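Local coordinates for protein N-ACETYLMURAMOYL-L-ALANINE AMIDASE CwlV (Paenibacillus polymyxa, PDB 1JWQ) that probably hydrolyses, through this zinc-binding catalytic domain, the amide bond between N-acetylmuramic acid and L-alanine in bacterial cell-wall peptidoglycan, at residues Val107-Lys110 / Tyr111-Pro114; Val164-Gly167 / Ile168-Gly171. All blocks are in the same frame, centred on the assembly; numbering follows the deposited sequence.

Contact 1: Val107-Lys110 / Tyr111-Pro114; sequences VMHK and YFAP
Ala113 sets its methyl over the middle of the His109 imidazole, a CH-pi contact with CB 3.6 Å from the ring centroid and 14° off the normal. With CG anti to the backbone N (chi1 -159°), the ring folds forward along the helix beneath that methyl. Its two nitrogens are both engaged beyond the segments, ND1 with Thr94 OG1 and NE2 with Asp120 OD2, which fixes the rotation of the ring. A second CH-pi contact joins neighbours in sequence: Lys110 CG lies over one face of Tyr111, 4.3 Å from its centroid, and the lysine chain, bent only at its last torsion, runs beside the phenol. At the edge of the same phenol, Tyr111 CD1 comes 3.2 Å from Val107 O, while Val107 CG1 reaches Tyr111 CE1. With an alanine in place of Tyr111, the methylenes of Lys110 and the CG1 methyl of Val107 would probably lose the ring they lie against.

All this belongs to helix 102-116, the crossover of a beta-alpha-beta unit between strands 92-96 and 120-125, and the two partners of His109 link the helix to both strands of that unit. On the buried side a Met-aromatic contact forms, Met108 SD standing obliquely 5.5 Å from the Phe112 centroid and 3.8 Å from Phe112 CB.

Among the backbone bonds, Phe112 N to Met108 O is short at 2.8 Å, and Ala113 N meets His109 O at 3.0 Å. Tyr111 N shares weak bonds between Val107 O and Met108 O. At Pro114, which lacks an amide hydrogen, the helix kinks and CD rests 3.2 Å from Lys110 O.

Contact 2: Val164-Gly167 / Ile168-Gly171; sequences VAQG and IADG
The Gln166 amide and the Asp170 carboxylate meet with their planes 44° apart, crossing obliquely rather than stacking. Gln166 NE2 donates to Asp170 OD2 at 2.9 Å, with an N-H...O angle of 149°. The acceptor lies almost in the amide plane, whereas the donor reaches OD2 from above the carboxylate, 42° out of its plane. A bend at chi2 turns the amide forward along the helix toward Asp170 to make this i to i+4 bond.

On another side of the helix, Val164 CG1 touches Ile168 CD1 at 4.0 Å, and Ile168 CG1 lies 3.3 Å from Val164 O. Beyond the segments these two side chains pack on helix 102-116, where Phe112 touches both, while Ala165, Ala169 and Gln166 face helix 26-42 through Lys36, Ile40 and Leu41. Helix 158-176 is thus wedged between two neighbouring helices.

Four successive i to i+4 backbone bonds define the alpha-helix: Ile168 N to Val164 O (2.8 Å), Ala169 N to Ala165 O (2.9 Å), Asp170 N to Gln166 O (2.8 Å) and Gly171 N to Gly167 O (3.0 Å). The regular ladder runs unbroken through both glycines.

The chemistry is therefore divided: apolar branches meet where the helix is buried, and an amide-carboxylate pair spans a turn on a partly exposed side, where the donated N-H probably offsets some of the aspartate's negative charge.

Contact 1 comes first along the chain, on helix 102-116, and contact 2 follows on helix 158-176; their centres are about 8 Å apart. The two helices pack directly: Phe112 CD2 lies 3.6 Å from Ile168 CG1, Met108 CE 3.5 Å from Ile168 O, and Tyr111 CB 3.5 Å from Gly167 O, an approach the missing side chain of Gly167 probably helps to allow. Both sit on the same side of the chain's centre, within the open alpha-beta-alpha catalytic domain. Met108 and Phe112 also reach strand 138-145 of the mixed sheet. The zinc ion is about 12 Å from the Phe112 side chain and about 13 Å from that of Ile168, so this is structural packing away from the metal.

Contact 1: Val107-Lys110 / Tyr111-Pro114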
loop_
_atom_site.group_PDB
_atom_site.type_symbol
_atom_site.label_atom_id
_atom_site.label_comp_id
_atom_site.label_asym_id
_atom_site.label_seq_id
_atom_site.Cartn_x
_atom_site.Cartn_y
_atom_site.Cartn_z
ATOM N N VAL A 107 0.207 -2.638 13.715
ATOM C CA VAL A 107 -0.117 -1.226 13.892
ATOM C C VAL A 107 -0.766 -0.688 12.621
ATOM O O VAL A 107 -1.810 -0.039 12.675
ATOM C CB VAL A 107 1.143 -0.393 14.238
ATOM C CG1 VAL A 107 0.797 1.097 14.318
ATOM C CG2 VAL A 107 1.718 -0.868 15.570
ATOM N N MET A 108 -0.159 -0.967 11.472
ATOM C CA MET A 108 -0.716 -0.495 10.208
ATOM C C MET A 108 -2.170 -0.934 10.038
ATOM O O MET A 108 -3.046 -0.118 9.757
ATOM C CB MET A 108 0.114 -1.013 9.029
ATOM C CG MET A 108 -0.489 -0.706 7.666
ATOM S SD MET A 108 -0.714 1.068 7.376
ATOM C CE MET A 108 0.938 1.507 6.866
ATOM N N HIS A 109 -2.429 -2.222 10.218
ATOM C CA HIS A 109 -3.783 -2.744 10.057
ATOM C C HIS A 109 -4.774 -2.063 10.995
ATOM O O HIS A 109 -5.920 -1.825 10.629
ATOM C CB HIS A 109 -3.806 -4.254 10.304
ATOM C CG HIS A 109 -4.983 -4.942 9.688
ATOM N ND1 HIS A 109 -5.160 -5.036 8.324
ATOM C CD2 HIS A 109 -6.054 -5.557 10.249
ATOM C CE1 HIS A 109 -6.287 -5.677 8.072
ATOM N NE2 HIS A 109 -6.848 -6.004 9.222
ATOM N N LYS A 110 -4.320 -1.758 12.207
ATOM C CA LYS A 110 -5.155 -1.106 13.217
ATOM C C LYS A 110 -5.793 0.187 12.700
ATOM O O LYS A 110 -6.957 0.476 12.985
ATOM C CB LYS A 110 -4.313 -0.802 14.462
ATOM C CG LYS A 110 -5.091 -0.211 15.635
ATOM C CD LYS A 110 -4.166 0.112 16.802
ATOM C CE LYS A 110 -4.952 0.404 18.079
ATOM N NZ LYS A 110 -6.015 1.425 17.880
ATOM N N TYR A 111 -5.039 0.963 11.931
ATOM C CA TYR A 111 -5.559 2.226 11.408
ATOM C C TYR A 111 -6.005 2.153 9.959
ATOM O O TYR A 111 -6.931 2.851 9.535
ATOM C CB TYR A 111 -4.505 3.320 11.569
ATOM C CG TYR A 111 -4.103 3.512 13.007
ATOM C CD1 TYR A 111 -3.015 2.825 13.547
ATOM C CD2 TYR A 111 -4.855 4.328 13.852
ATOM C CE1 TYR A 111 -2.690 2.943 14.898
ATOM C CE2 TYR A 111 -4.540 4.451 15.197
ATOM C CZ TYR A 111 -3.459 3.755 15.714
ATOM O OH TYR A 111 -3.154 3.870 17.051
ATOM N N PHE A 112 -5.339 1.296 9.203
ATOM C CA PHE A 112 -5.629 1.113 7.791
ATOM C C PHE A 112 -6.962 0.402 7.526
ATOM O O PHE A 112 -7.810 0.906 6.785
ATOM C CB PHE A 112 -4.459 0.341 7.166
ATOM C CG PHE A 112 -4.757 -0.261 5.828
ATOM C CD1 PHE A 112 -4.521 -1.615 5.606
ATOM C CD2 PHE A 112 -5.236 0.518 4.781
ATOM C CE1 PHE A 112 -4.755 -2.184 4.361
ATOM C CE2 PHE A 112 -5.472 -0.044 3.531
ATOM C CZ PHE A 112 -5.232 -1.392 3.319
ATOM N N ALA A 113 -7.150 -0.761 8.141
ATOM C CA ALA A 113 -8.360 -1.547 7.936
ATOM C C ALA A 113 -9.678 -0.808 8.186
ATOM O O ALA A 113 -10.558 -0.795 7.327
ATOM C CB ALA A 113 -8.296 -2.821 8.784
ATOM N N PRO A 114 -9.838 -0.189 9.367
ATOM C CA PRO A 114 -11.087 0.529 9.650
ATOM C C PRO A 114 -11.346 1.663 8.664
ATOM O O PRO A 114 -12.495 2.001 8.385
ATOM C CB PRO A 114 -10.873 1.048 11.070
ATOM C CG PRO A 114 -9.957 0.022 11.668
ATOM C CD PRO A 114 -8.967 -0.202 10.554
#

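Contact 2: Val164-Gly167 / Ile168-Gly171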
loop_
_atom_site.group_PDB
_atom_site.type_symbol
_atom_site.label_atom_id
_atom_site.label_comp_id
_atom_site.label_asym_id
_atom_site.label_seq_id
_atom_site.Cartn_x
_atom_site.Cartn_y
_atom_site.Cartn_z
ATOM N N VAL A 164 -8.686 6.456 3.362
ATOM C CA VAL A 164 -7.763 5.334 3.465
ATOM C C VAL A 164 -6.320 5.816 3.504
ATOM O O VAL A 164 -5.504 5.275 4.247
ATOM C CB VAL A 164 -7.962 4.361 2.286
ATOM C CG1 VAL A 164 -6.905 3.264 2.318
ATOM C CG2 VAL A 164 -9.354 3.743 2.370
ATOM N N ALA A 165 -6.012 6.839 2.711
ATOM C CA ALA A 165 -4.665 7.391 2.684
ATOM C C ALA A 165 -4.312 7.908 4.072
ATOM O O ALA A 165 -3.175 7.777 4.527
ATOM C CB ALA A 165 -4.572 8.524 1.659
ATOM N N GLN A 166 -5.289 8.503 4.747
ATOM C CA GLN A 166 -5.038 9.018 6.086
ATOM C C GLN A 166 -4.809 7.854 7.037
ATOM O O GLN A 166 -3.971 7.933 7.934
ATOM C CB GLN A 166 -6.216 9.857 6.584
ATOM C CG GLN A 166 -5.979 10.460 7.965
ATOM C CD GLN A 166 -4.831 11.458 7.981
ATOM O OE1 GLN A 166 -4.863 12.471 7.278
ATOM N NE2 GLN A 166 -3.811 11.178 8.783
ATOM N N GLY A 167 -5.560 6.776 6.838
ATOM C CA GLY A 167 -5.410 5.606 7.684
ATOM C C GLY A 167 -4.025 5.004 7.522
ATOM O O GLY A 167 -3.381 4.626 8.501
ATOM N N ILE A 168 -3.563 4.915 6.281
ATOM C CA ILE A 168 -2.241 4.369 6.000
ATOM C C ILE A 168 -1.181 5.280 6.616
ATOM O O ILE A 168 -0.211 4.812 7.222
ATOM C CB ILE A 168 -2.022 4.235 4.473
ATOM C CG1 ILE A 168 -2.998 3.192 3.918
ATOM C CG2 ILE A 168 -0.587 3.842 4.171
ATOM C CD1 ILE A 168 -2.937 3.018 2.399
ATOM N N ALA A 169 -1.381 6.586 6.476
ATOM C CA ALA A 169 -0.450 7.553 7.041
ATOM C C ALA A 169 -0.386 7.377 8.557
ATOM O O ALA A 169 0.693 7.393 9.139
ATOM C CB ALA A 169 -0.889 8.979 6.683
ATOM N N ASP A 170 -1.542 7.205 9.195
ATOM C CA ASP A 170 -1.581 7.023 10.644
ATOM C C ASP A 170 -0.815 5.762 11.049
ATOM O O ASP A 170 -0.076 5.765 12.031
ATOM C CB ASP A 170 -3.028 6.930 11.138
ATOM C CG ASP A 170 -3.750 8.265 11.095
ATOM O OD1 ASP A 170 -4.983 8.278 11.289
ATOM O OD2 ASP A 170 -3.089 9.299 10.871
ATOM N N GLY A 171 -0.993 4.687 10.290
ATOM C CA GLY A 171 -0.291 3.453 10.596
ATOM C C GLY A 171 1.210 3.682 10.654
ATOM O O GLY A 171 1.898 3.177 11.541
#